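Side-chain contacts in putative thioesterase yhdA (Lactococcus lactis subsp. lactis, PDB 3GEK), which is probably a PaaI-family thioesterase that may hydrolyse 1,4-dihydroxy-2-naphthoyl-CoA: residues Gly45-Asn48 and Gly49-Leu53; Asn65-Ser69 and Gly70-Ala74. The protein carries 7 engineered substitutions. All blocks are in the same frame, centred on the assembly; numbering follows the deposited sequence.

Interactions 1 and 2 lie at the two ends of helix 49-68, the central helix of this hot-dog domain. Interaction 1 starts the helix with an N-cap bond to G50; interaction 2 finishes it and redirects the chain into strand 73-83. Their centres are 28 Å apart, on opposite sides of the chain's centre, and their nearest atoms stay about 13 Å from each other, so the shared helix is what joins them. Both touch a second subunit, interaction 2 through F73. Interaction 1 is buried there, probably in the sort of place where relatives of this family form their active sites, although no ligand marks a site here; interaction 2 lies at the surface.

Interaction 1 (Gly45-Asn48 and Gly49-Leu53); sequences GFLN and GGASL
L47 leads into the helix by placing its forked end against the first turn. CD1 of L47 lies 4.0 Å from CB of A51 in apolar contact, while its CD2 reaches to 3.3 Å from OG of S52, so the two branches are divided between successive helix residues. L47 also packs on L36, H40 and K87. N48 follows at the N-cap. With CG anti to the backbone N (chi1 -173°), its amide folds forward beside the helix start, and OD1 of N48 accepts from the backbone N of G50 at 3.0 Å. This bond is fairly straight at hydrogen (157°), although the donor stands 57° out of the carbonyl plane. The backbone O of N48 begins the helical pattern more loosely, through weak bonds from A51 N at 3.2 Å and S52 N at 3.5 Å. N48 also packs on I58 of the second subunit, which brings the cap to the interface with that subunit. An asparagine N-cap closing an Asx turn thus starts the central hot-dog helix, as expected for a thioesterase fold of the PaaI type.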
loop_
_atom_site.group_PDB
_atom_site.type_symbol
_atom_site.label_atom_id
_atom_site.label_comp_id
_atom_site.label_asym_id
_atom_site.label_seq_id
_atom_site.Cartn_x
_atom_site.Cartn_y
_atom_site.Cartn_z
ATOM N N GLY A 45 20.423 16.127 0.902
ATOM C CA GLY A 45 20.036 17.273 1.732
ATOM C C GLY A 45 18.541 17.457 1.939
ATOM O O GLY A 45 18.113 18.448 2.531
ATOM N N PHE A 46 17.748 16.511 1.441
ATOM C CA PHE A 46 16.297 16.538 1.611
ATOM C C PHE A 46 15.883 15.751 2.850
ATOM O O PHE A 46 16.691 15.027 3.430
ATOM C CB PHE A 46 15.581 15.983 0.368
ATOM C CG PHE A 46 15.779 16.815 -0.872
ATOM C CD1 PHE A 46 15.106 18.028 -1.032
ATOM C CD2 PHE A 46 16.640 16.389 -1.878
ATOM C CE1 PHE A 46 15.294 18.804 -2.175
ATOM C CE2 PHE A 46 16.832 17.157 -3.026
ATOM C CZ PHE A 46 16.157 18.368 -3.173
ATOM N N LEU A 47 14.624 15.910 3.260
ATOM C CA LEU A 47 14.065 15.104 4.336
ATOM C C LEU A 47 14.005 13.642 3.900
ATOM O O LEU A 47 13.421 13.308 2.870
ATOM C CB LEU A 47 12.679 15.615 4.758
ATOM C CG LEU A 47 11.821 14.728 5.685
ATOM C CD1 LEU A 47 12.493 14.489 7.038
ATOM C CD2 LEU A 47 10.416 15.305 5.884
ATOM N N ASN A 48 14.640 12.787 4.693
ATOM C CA ASN A 48 14.642 11.350 4.480
ATOM C C ASN A 48 13.233 10.788 4.663
ATOM O O ASN A 48 12.526 11.150 5.611
ATOM C CB ASN A 48 15.625 10.714 5.467
ATOM C CG ASN A 48 15.852 9.231 5.228
ATOM O OD1 ASN A 48 15.135 8.574 4.472
ATOM N ND2 ASN A 48 16.865 8.692 5.899
ATOM N N GLY A 49 12.832 9.910 3.744
ATOM C CA GLY A 49 11.498 9.313 3.749
ATOM C C GLY A 49 11.297 8.390 4.932
ATOM O O GLY A 49 10.183 8.263 5.448
ATOM N N GLY A 50 12.384 7.752 5.365
ATOM C CA GLY A 50 12.377 6.899 6.549
ATOM C C GLY A 50 11.952 7.636 7.806
ATOM O O GLY A 50 11.259 7.067 8.658
ATOM N N ALA A 51 12.371 8.898 7.924
ATOM C CA ALA A 51 11.983 9.760 9.041
ATOM C C ALA A 51 10.483 10.069 9.020
ATOM O O ALA A 51 9.823 10.000 10.058
ATOM C CB ALA A 51 12.800 11.047 9.037
ATOM N N SER A 52 9.957 10.409 7.840
ATOM C CA SER A 52 8.521 10.634 7.647
ATOM C C SER A 52 7.690 9.377 7.915
ATOM O O SER A 52 6.645 9.446 8.563
ATOM C CB SER A 52 8.235 11.159 6.237
ATOM O OG SER A 52 8.891 12.401 6.012
ATOM N N LEU A 53 8.150 8.238 7.403
ATOM C CA LEU A 53 7.508 6.952 7.671
ATOM C C LEU A 53 7.432 6.684 9.162
ATOM O O LEU A 53 6.370 6.332 9.678
ATOM C CB LEU A 53 8.280 5.813 7.008
ATOM C CG LEU A 53 7.948 5.330 5.600
ATOM C CD1 LEU A 53 7.376 6.430 4.715
ATOM C CD2 LEU A 53 9.227 4.732 4.993
#

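Interaction 2 (Asn65-Ser69 and Gly70-Ala74). Engineered in segment 70-74: G70 (natural residue Ser).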
loop_
_atom_site.group_PDB
_atom_site.type_symbol
_atom_site.label_atom_id
_atom_site.label_comp_id
_atom_site.label_asym_id
_atom_site.label_seq_id
_atom_site.Cartn_x
_atom_site.Cartn_y
_atom_site.Cartn_z
ATOM N N ASN A 65 -3.361 4.849 21.057
ATOM C CA ASN A 65 -3.234 4.598 22.496
ATOM C C ASN A 65 -3.998 5.604 23.355
ATOM O O ASN A 65 -4.642 5.226 24.335
ATOM C CB ASN A 65 -1.759 4.549 22.914
ATOM C CG ASN A 65 -1.075 3.258 22.499
ATOM O OD1 ASN A 65 -1.728 2.282 22.130
ATOM N ND2 ASN A 65 0.250 3.248 22.566
ATOM N N ALA A 66 -3.931 6.877 22.970
ATOM C CA ALA A 66 -4.679 7.945 23.636
ATOM C C ALA A 66 -6.201 7.758 23.550
ATOM O O ALA A 66 -6.908 7.997 24.526
ATOM C CB ALA A 66 -4.274 9.288 23.074
ATOM N N ILE A 67 -6.691 7.333 22.385
ATOM C CA ILE A 67 -8.114 7.041 22.174
ATOM C C ILE A 67 -8.587 5.869 23.044
ATOM O O ILE A 67 -9.649 5.938 23.666
ATOM C CB ILE A 67 -8.418 6.743 20.677
ATOM C CG1 ILE A 67 -8.236 8.005 19.826
ATOM C CG2 ILE A 67 -9.831 6.169 20.496
ATOM C CD1 ILE A 67 -8.225 7.746 18.331
ATOM N N GLY A 68 -7.793 4.802 23.079
ATOM C CA GLY A 68 -8.116 3.613 23.861
ATOM C C GLY A 68 -7.994 3.810 25.358
ATOM O O GLY A 68 -8.889 3.424 26.106
ATOM N N SER A 69 -6.883 4.425 25.769
ATOM C CA SER A 69 -6.572 4.693 27.178
ATOM C C SER A 69 -6.791 3.475 28.083
ATOM O O SER A 69 -7.859 3.305 28.682
ATOM C CB SER A 69 -7.338 5.919 27.691
ATOM O OG SER A 69 -6.902 6.287 28.989
ATOM N N GLY A 70 -5.770 2.624 28.169
ATOM C CA GLY A 70 -5.815 1.441 29.027
ATOM C C GLY A 70 -6.597 0.265 28.467
ATOM O O GLY A 70 -6.286 -0.889 28.775
ATOM N N GLN A 71 -7.616 0.553 27.654
ATOM C CA GLN A 71 -8.444 -0.485 27.035
ATOM C C GLN A 71 -7.594 -1.410 26.171
ATOM O O GLN A 71 -7.717 -2.636 26.247
ATOM C CB GLN A 71 -9.569 0.134 26.195
ATOM C CG GLN A 71 -10.685 0.790 27.012
ATOM C CD GLN A 71 -11.786 1.397 26.147
ATOM O OE1 GLN A 71 -11.519 2.025 25.116
ATOM N NE2 GLN A 71 -13.031 1.221 26.574
ATOM N N TYR A 72 -6.723 -0.803 25.364
ATOM C CA TYR A 72 -5.841 -1.534 24.460
ATOM C C TYR A 72 -4.529 -0.793 24.205
ATOM O O TYR A 72 -4.403 0.395 24.512
ATOM C CB TYR A 72 -6.554 -1.830 23.132
ATOM C CG TYR A 72 -7.263 -0.642 22.512
ATOM C CD1 TYR A 72 -6.555 0.330 21.804
ATOM C CD2 TYR A 72 -8.647 -0.498 22.625
ATOM C CE1 TYR A 72 -7.204 1.418 21.231
ATOM C CE2 TYR A 72 -9.307 0.587 22.057
ATOM C CZ TYR A 72 -8.579 1.539 21.357
ATOM O OH TYR A 72 -9.226 2.616 20.797
ATOM N N PHE A 73 -3.553 -1.517 23.659
ATOM C CA PHE A 73 -2.329 -0.914 23.132
ATOM C C PHE A 73 -2.213 -1.173 21.633
ATOM O O PHE A 73 -2.576 -2.246 21.144
ATOM C CB PHE A 73 -1.089 -1.421 23.875
ATOM C CG PHE A 73 -0.793 -0.667 25.146
ATOM C CD1 PHE A 73 0.132 0.377 25.150
ATOM C CD2 PHE A 73 -1.438 -0.996 26.338
ATOM C CE1 PHE A 73 0.410 1.082 26.327
ATOM C CE2 PHE A 73 -1.168 -0.299 27.517
ATOM C CZ PHE A 73 -0.241 0.743 27.510
ATOM N N ALA A 74 -1.701 -0.180 20.913
ATOM C CA ALA A 74 -1.659 -0.215 19.460
ATOM C C ALA A 74 -0.281 -0.589 18.927
ATOM O O ALA A 74 0.741 -0.095 19.406
ATOM C CB ALA A 74 -2.097 1.120 18.898
HETATM O O HOH W 1 -4.251 2.674 25.667
#
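At the turn from the central helix of the hot-dog fold into strand 73-83, N65 and G68 on the last helical turn meet A74 and Y72 on the outgoing chain. The OD1 atom of N65 accepts from the backbone N of A74 at 2.7 Å, with an angle of 145° at hydrogen and the donor in the carbonyl plane. The other branch of the amide, ND2 of N65, comes 3.9 Å from CD1 of F73; the two side chains cross at about a right angle, with the amide and ring planes well apart. F73 also packs on Q44 of the second subunit.

The Y72 side chain swings its ring across G68, its chi1 of 48° tucking CG over its own backbone. The CA of G68 lies 3.7 Å from the centroid of the Y72 ring, 29° off the normal: a CH-pi contact over one face, made close by the lack of a side chain at G68. The OH of Y72 lies 3.6 Å from CG2 of I67, and the ring also meets that of H107.

A water bridges the helix end and the outgoing chain: it donates to the O of N65 at 2.9 Å and to the O of Y72 at 2.6 Å, and accepts from the N of G70, an engineered residue, at 2.9 Å. Thus OD1 of N65 binds the amide of A74, the water meets three further backbone groups, and the CH-pi contact packs the Y72 ring directly on the backbone of G68.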